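Local coordinates for Lmo0305 protein (Listeria monocytogenes, PDB 3PJ0) that belongs to the beta-eliminating lyase family of the pyridoxal-phosphate aminotransferase clan and carries the cofactor on a modified lysine, at residues Phe292-Glu297 with Phe332-Gly337. Residues are numbered along the deposited sequence; the frame is centred on the assembly and turned at random.
Sequences FHVYFE and FEVSVG
Phe332 lies flat against Val294, and the same packing recurs one pair along, where Phe292 receives Val334. In the first, Val294 CB stands 4.1 Å from the centroid of the Phe332 ring, shifted toward the rim, a CH-pi contact; in the second, Val334 CB, in the conformer described here, sits 4.2 Å from the centroid of the Phe292 ring. Both phenylalanines set CG between their own backbone N and carbonyl carbon (chi1 68° for Phe332, 56° for Phe292), which swings each ring over the valine across from it. Phe296 extends this apolar layer: its CE1 comes within 3.5 Å of Phe332 CE2, and CD2 of Phe332 lies at the Phe296 ring edge.

The backbone supplies the register. Phe292 with Val334 and Val294 with Phe332 are antiparallel hydrogen-bonded pairs, each closed by two N-H to O bonds; the shortest, Val294 N to Phe332 O, measures 2.8 Å. Between them His293 and Glu333 form a non-hydrogen-bonded pair, with their side chains on the reverse face of the sheet. There His293 NE2 donates to Glu333 OE1 at 2.9 Å, the oxygen lying near the imidazole plane and being met on its anti side. OE1 also forms a salt bridge with Arg148 NE, so two donors share one oxygen, which would be expected to favour a charged carboxylate.

These are the two central strands of a four-stranded antiparallel sheet, separate from the seven-stranded mixed sheet and consistent with the small C-terminal domain of a fold-type I pyridoxal-phosphate enzyme. Strand 280-283 flanks 291-296 on its other edge, while strand 323-326 borders 329-335. Helix 260-275 packs on Phe292 through Leu270 and Phe274 and on Val294 through Phe274, whereas the Phe332 ring meets Ile318, Ser319 and Leu322.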
loop_
_atom_site.group_PDB
_atom_site.type_symbol
_atom_site.label_atom_id
_atom_site.label_comp_id
_atom_site.label_asym_id
_atom_site.label_seq_id
_atom_site.Cartn_x
_atom_site.Cartn_y
_atom_site.Cartn_z
ATOM N N PHE A 292 0.991 26.903 -9.277
ATOM C CA PHE A 292 1.919 27.665 -10.096
ATOM C C PHE A 292 3.259 27.678 -9.360
ATOM O O PHE A 292 3.341 27.264 -8.205
ATOM C CB PHE A 292 1.422 29.100 -10.397
ATOM C CG PHE A 292 1.111 29.916 -9.183
ATOM C CD1 PHE A 292 2.096 30.659 -8.549
ATOM C CD2 PHE A 292 -0.195 29.944 -8.659
ATOM C CE1 PHE A 292 1.792 31.418 -7.399
ATOM C CE2 PHE A 292 -0.481 30.680 -7.530
ATOM C CZ PHE A 292 0.499 31.419 -6.896
ATOM N N HIS A 293 4.295 28.103 -10.072
ATOM C CA HIS A 293 5.633 28.272 -9.521
ATOM C C HIS A 293 5.951 29.765 -9.503
ATOM O O HIS A 293 5.563 30.479 -10.389
ATOM C CB HIS A 293 6.622 27.524 -10.401
ATOM C CG HIS A 293 6.551 26.051 -10.236
ATOM N ND1 HIS A 293 7.402 25.179 -10.880
ATOM C CD2 HIS A 293 5.744 25.293 -9.457
ATOM C CE1 HIS A 293 7.092 23.945 -10.527
ATOM N NE2 HIS A 293 6.117 23.996 -9.633
ATOM N N VAL A 294 6.656 30.221 -8.470
ATOM C CA VAL A 294 7.045 31.642 -8.299
ATOM C C VAL A 294 8.558 31.710 -8.457
ATOM O O VAL A 294 9.281 30.981 -7.792
ATOM C CB VAL A 294 6.648 32.138 -6.884
ATOM C CG1 VAL A 294 7.053 33.576 -6.634
ATOM C CG2 VAL A 294 5.111 31.936 -6.656
ATOM N N TYR A 295 9.025 32.577 -9.341
ATOM C CA TYR A 295 10.434 32.710 -9.663
ATOM C C TYR A 295 10.918 34.078 -9.273
ATOM O O TYR A 295 10.219 35.071 -9.484
ATOM C CB TYR A 295 10.656 32.527 -11.169
ATOM C CG TYR A 295 10.805 31.102 -11.638
ATOM C CD1 TYR A 295 9.698 30.246 -11.724
ATOM C CD2 TYR A 295 12.052 30.614 -12.020
ATOM C CE1 TYR A 295 9.838 28.929 -12.154
ATOM C CE2 TYR A 295 12.205 29.302 -12.477
ATOM C CZ TYR A 295 11.088 28.460 -12.546
ATOM O OH TYR A 295 11.238 27.156 -12.975
ATOM N N PHE A 296 12.142 34.126 -8.758
ATOM C CA PHE A 296 12.754 35.345 -8.299
ATOM C C PHE A 296 14.051 35.619 -9.031
ATOM O O PHE A 296 14.767 34.680 -9.397
ATOM C CB PHE A 296 13.102 35.228 -6.826
ATOM C CG PHE A 296 11.924 35.088 -5.930
ATOM C CD1 PHE A 296 11.393 33.834 -5.665
ATOM C CD2 PHE A 296 11.370 36.209 -5.313
ATOM C CE1 PHE A 296 10.317 33.692 -4.827
ATOM C CE2 PHE A 296 10.279 36.089 -4.474
ATOM C CZ PHE A 296 9.744 34.834 -4.222
ATOM N N GLU A 297 14.351 36.911 -9.201
ATOM C CA GLU A 297 15.595 37.356 -9.829
ATOM C C GLU A 297 16.677 37.619 -8.784
ATOM O O GLU A 297 17.402 38.637 -8.845
ATOM C CB GLU A 297 15.374 38.616 -10.670
ATOM C CG GLU A 297 14.486 38.415 -11.879
ATOM C CD GLU A 297 14.198 39.728 -12.602
ATOM O OE1 GLU A 297 14.945 40.706 -12.404
ATOM O OE2 GLU A 297 13.214 39.790 -13.376
ATOM N N PHE A 332 9.828 28.466 -6.098
ATOM C CA PHE A 332 9.077 27.545 -5.253
ATOM C C PHE A 332 7.697 27.368 -5.817
ATOM O O PHE A 332 7.269 28.127 -6.696
ATOM C CB PHE A 332 8.990 27.970 -3.781
ATOM C CG PHE A 332 8.158 29.196 -3.550
ATOM C CD1 PHE A 332 6.800 29.095 -3.357
ATOM C CD2 PHE A 332 8.733 30.451 -3.518
ATOM C CE1 PHE A 332 6.037 30.249 -3.153
ATOM C CE2 PHE A 332 7.978 31.571 -3.265
ATOM C CZ PHE A 332 6.626 31.467 -3.108
ATOM N N GLU A 333 7.042 26.315 -5.363
ATOM C CA GLU A 333 5.706 25.976 -5.813
ATOM C C GLU A 333 4.619 26.327 -4.792
ATOM O O GLU A 333 4.806 26.125 -3.581
ATOM C CB GLU A 333 5.671 24.463 -6.083
ATOM C CG GLU A 333 4.339 23.849 -6.333
ATOM C CD GLU A 333 4.482 22.397 -6.686
ATOM O OE1 GLU A 333 4.856 22.127 -7.841
ATOM O OE2 GLU A 333 4.283 21.538 -5.782
ATOM N N VAL A 334 3.469 26.788 -5.291
ATOM C CA VAL A 334 2.278 27.020 -4.488
ATOM C C VAL A 334 1.125 26.187 -5.042
ATOM O O VAL A 334 0.906 26.190 -6.269
ATOM C CB VAL A 334 1.765 28.482 -4.579
ATOM C CG1 VAL A 334 0.581 28.677 -3.595
ATOM C CG2 VAL A 334 2.872 29.485 -4.330
ATOM N N SER A 335 0.464 25.409 -4.178
ATOM C CA SER A 335 -0.761 24.695 -4.550
ATOM C C SER A 335 -1.846 25.174 -3.597
ATOM O O SER A 335 -1.793 24.883 -2.413
ATOM C CB SER A 335 -0.618 23.167 -4.493
ATOM O OG SER A 335 0.400 22.713 -5.370
ATOM N N VAL A 336 -2.826 25.908 -4.113
ATOM C CA VAL A 336 -3.900 26.470 -3.285
ATOM C C VAL A 336 -4.881 25.388 -2.845
ATOM O O VAL A 336 -5.252 24.493 -3.623
ATOM C CB VAL A 336 -4.637 27.630 -3.985
ATOM C CG1 VAL A 336 -5.822 28.147 -3.132
ATOM C CG2 VAL A 336 -3.690 28.784 -4.234
ATOM N N GLY A 337 -5.285 25.473 -1.589
ATOM C CA GLY A 337 -6.212 24.541 -0.972
ATOM C C GLY A 337 -7.018 25.277 0.075
ATOM O O GLY A 337 -7.231 26.499 -0.043
#